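Local coordinates for putative xylanase (Bacteroides fragilis, PDB 2P1G), which is of unproven function but probably acts as a hydrolase with a papain-like fold, either on amide bonds as in related amidases or on glycosyl bonds, at residues Asp42-Ala50 with Val189-Tyr197. Sequence-based numbering, arbitrary orientation.
Sequences DCTTFVEYA and VSHMGIAIY
Cys43, in the first turn of helix 43-54, faces the imidazole of His191 on strand 189-198. The closest approach is through carbon, Cys43 CB lying 3.3 Å from His191 CD2. Cys43 SG approaches the ring obliquely, 4.7 Å from the His191 ring centroid and 66° off the normal. Although the His191 side chain leaves the backbone away from the helix, chi1 of -166° sets CG anti to its own N, and the ring reaches back to the cysteine. A weak hydrogen bond from NE2 to Ala207 O and contact with the His206 ring tie the imidazole to the neighbouring strand. A cysteine at a helix start facing a histidine on the central sheet is the arrangement of papain-like, NlpC/P60-type enzymes, and here it is consistent with a catalytic pair.

Hydrogen bonding between helix and strand runs through water 1, which donates to Cys43 O and to Met192 O, 2.8 Å from each, and lies in plane at the edge of the Phe46 ring. The helix start is secured by a capping box: Thr45 N donates to Asp42 OD1 (2.9 Å), and Asp42 N returns a bond to Thr45 OG1.

Apolar contacts continue the interface along the helix. Met192, bent at chi3 (-43°), crosses Val47 at about a right angle, CE 4.0 Å from Val47 CB, and slants across Thr44 with CE near OG1; Ile92 and Trp95 of helix 92-101 also touch it. Val47 CG2 rests 4.0 Å from Gly193 CA. Further along, Ile194 CD1 touches Ala50 CB and lies 3.8 Å from Phe46 CZ, meeting that ring obliquely.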
# COMPACT_ATOMS: atom_id res chain seq x y z
N ASP A 42 2.64 7.88 6.26
CA ASP A 42 2.96 6.49 6.61
C ASP A 42 3.21 5.67 5.34
O ASP A 42 3.23 6.23 4.24
CB ASP A 42 1.90 5.86 7.54
CG ASP A 42 0.51 5.81 6.92
OD1 ASP A 42 0.40 5.48 5.72
OD2 ASP A 42 -0.49 6.04 7.65
N CYS A 43 3.41 4.37 5.47
CA CYS A 43 3.80 3.61 4.30
C CYS A 43 2.75 3.67 3.17
O CYS A 43 3.09 3.70 1.99
CB CYS A 43 4.18 2.18 4.68
SG CYS A 43 2.81 1.06 4.85
N THR A 44 1.48 3.74 3.56
CA THR A 44 0.39 3.74 2.61
C THR A 44 0.11 5.13 2.07
O THR A 44 -0.01 5.31 0.87
CB THR A 44 -0.86 3.11 3.22
OG1 THR A 44 -0.61 1.70 3.37
CG2 THR A 44 -2.06 3.33 2.30
N THR A 45 0.02 6.14 2.93
CA THR A 45 -0.34 7.47 2.41
C THR A 45 0.78 7.98 1.50
O THR A 45 0.49 8.66 0.51
CB THR A 45 -0.71 8.51 3.49
OG1 THR A 45 0.44 8.84 4.26
CG2 THR A 45 -1.80 7.98 4.39
N PHE A 46 2.03 7.61 1.78
CA PHE A 46 3.12 7.98 0.91
C PHE A 46 2.84 7.51 -0.52
O PHE A 46 2.84 8.30 -1.46
CB PHE A 46 4.47 7.43 1.41
CG PHE A 46 5.57 7.48 0.37
CD1 PHE A 46 5.81 8.67 -0.34
CD2 PHE A 46 6.32 6.35 0.08
CE1 PHE A 46 6.79 8.74 -1.32
CE2 PHE A 46 7.35 6.41 -0.92
CZ PHE A 46 7.58 7.62 -1.60
N VAL A 47 2.58 6.22 -0.67
CA VAL A 47 2.32 5.66 -1.99
C VAL A 47 1.08 6.27 -2.64
O VAL A 47 1.10 6.56 -3.84
CB VAL A 47 2.28 4.13 -1.93
CG1 VAL A 47 1.80 3.52 -3.24
CG2 VAL A 47 3.67 3.60 -1.55
N GLU A 48 0.04 6.52 -1.84
CA GLU A 48 -1.19 7.10 -2.39
C GLU A 48 -0.91 8.48 -2.95
O GLU A 48 -1.40 8.79 -4.04
CB GLU A 48 -2.29 7.22 -1.34
CG GLU A 48 -2.85 5.88 -0.84
CD GLU A 48 -3.92 6.09 0.23
OE1 GLU A 48 -3.79 7.02 1.08
OE2 GLU A 48 -4.87 5.31 0.22
N TYR A 49 -0.16 9.31 -2.21
CA TYR A 49 0.13 10.67 -2.71
C TYR A 49 0.95 10.59 -3.99
O TYR A 49 0.65 11.27 -4.96
CB TYR A 49 0.85 11.56 -1.68
CG TYR A 49 0.05 11.78 -0.41
CD1 TYR A 49 -1.31 12.12 -0.46
CD2 TYR A 49 0.67 11.70 0.84
CE1 TYR A 49 -2.05 12.30 0.70
CE2 TYR A 49 -0.07 11.88 2.03
CZ TYR A 49 -1.43 12.19 1.93
OH TYR A 49 -2.18 12.38 3.07
N ALA A 50 2.01 9.77 -3.97
CA ALA A 50 2.87 9.58 -5.14
C ALA A 50 2.05 9.16 -6.37
O ALA A 50 2.19 9.75 -7.46
CB ALA A 50 3.94 8.53 -4.82
N VAL A 189 -0.61 -8.05 3.77
CA VAL A 189 0.50 -7.24 3.29
C VAL A 189 0.87 -6.40 4.49
O VAL A 189 -0.00 -5.83 5.17
CB VAL A 189 0.07 -6.31 2.11
CG1 VAL A 189 1.12 -5.24 1.84
CG2 VAL A 189 -0.25 -7.12 0.83
N SER A 190 2.16 -6.34 4.81
CA SER A 190 2.59 -5.62 5.98
C SER A 190 3.10 -4.22 5.64
O SER A 190 3.10 -3.34 6.49
CB SER A 190 3.67 -6.39 6.70
OG SER A 190 4.74 -6.61 5.82
N HIS A 191 3.52 -4.03 4.39
CA HIS A 191 4.21 -2.80 4.01
C HIS A 191 4.14 -2.64 2.49
O HIS A 191 4.00 -3.62 1.78
CB HIS A 191 5.68 -2.94 4.43
CG HIS A 191 6.45 -1.67 4.42
ND1 HIS A 191 7.69 -1.56 3.84
CD2 HIS A 191 6.17 -0.45 4.94
CE1 HIS A 191 8.14 -0.33 3.98
NE2 HIS A 191 7.24 0.37 4.64
N MET A 192 4.21 -1.41 2.00
CA MET A 192 4.31 -1.14 0.56
C MET A 192 5.39 -0.08 0.36
O MET A 192 5.77 0.66 1.27
CB MET A 192 3.00 -0.56 -0.01
CG MET A 192 1.83 -1.49 -0.50
SD MET A 192 0.57 -0.47 -1.44
CE MET A 192 0.52 0.94 -0.37
N GLY A 193 5.88 0.01 -0.87
CA GLY A 193 6.82 1.09 -1.24
C GLY A 193 6.94 1.12 -2.74
O GLY A 193 6.16 0.47 -3.45
N ILE A 194 7.94 1.86 -3.24
CA ILE A 194 8.12 2.02 -4.67
C ILE A 194 9.49 1.45 -5.06
O ILE A 194 10.51 1.74 -4.40
CB ILE A 194 8.03 3.52 -5.07
CG1 ILE A 194 6.65 4.09 -4.68
CG2 ILE A 194 8.30 3.69 -6.58
CD1 ILE A 194 6.61 5.62 -4.69
N ALA A 195 9.51 0.65 -6.13
CA ALA A 195 10.76 0.05 -6.62
C ALA A 195 11.70 1.11 -7.17
O ALA A 195 11.28 2.03 -7.87
CB ALA A 195 10.46 -0.98 -7.70
N ILE A 196 12.98 0.96 -6.84
CA ILE A 196 14.01 1.85 -7.36
C ILE A 196 15.29 1.06 -7.43
O ILE A 196 15.68 0.41 -6.45
CB ILE A 196 14.17 3.17 -6.54
CG1 ILE A 196 15.25 4.07 -7.20
CG2 ILE A 196 14.51 2.93 -5.07
CD1 ILE A 196 15.36 5.44 -6.58
N TYR A 197 15.91 1.07 -8.61
CA TYR A 197 17.18 0.41 -8.80
C TYR A 197 18.31 1.38 -8.49
O TYR A 197 18.33 2.50 -9.02
CB TYR A 197 17.29 -0.13 -10.23
CG TYR A 197 16.51 -1.40 -10.46
CD1 TYR A 197 17.10 -2.66 -10.27
CD2 TYR A 197 15.17 -1.35 -10.83
CE1 TYR A 197 16.37 -3.85 -10.48
CE2 TYR A 197 14.45 -2.51 -11.03
CZ TYR A 197 15.03 -3.74 -10.84
OH TYR A 197 14.29 -4.87 -11.06
O HOH W 1 5.90 3.36 1.81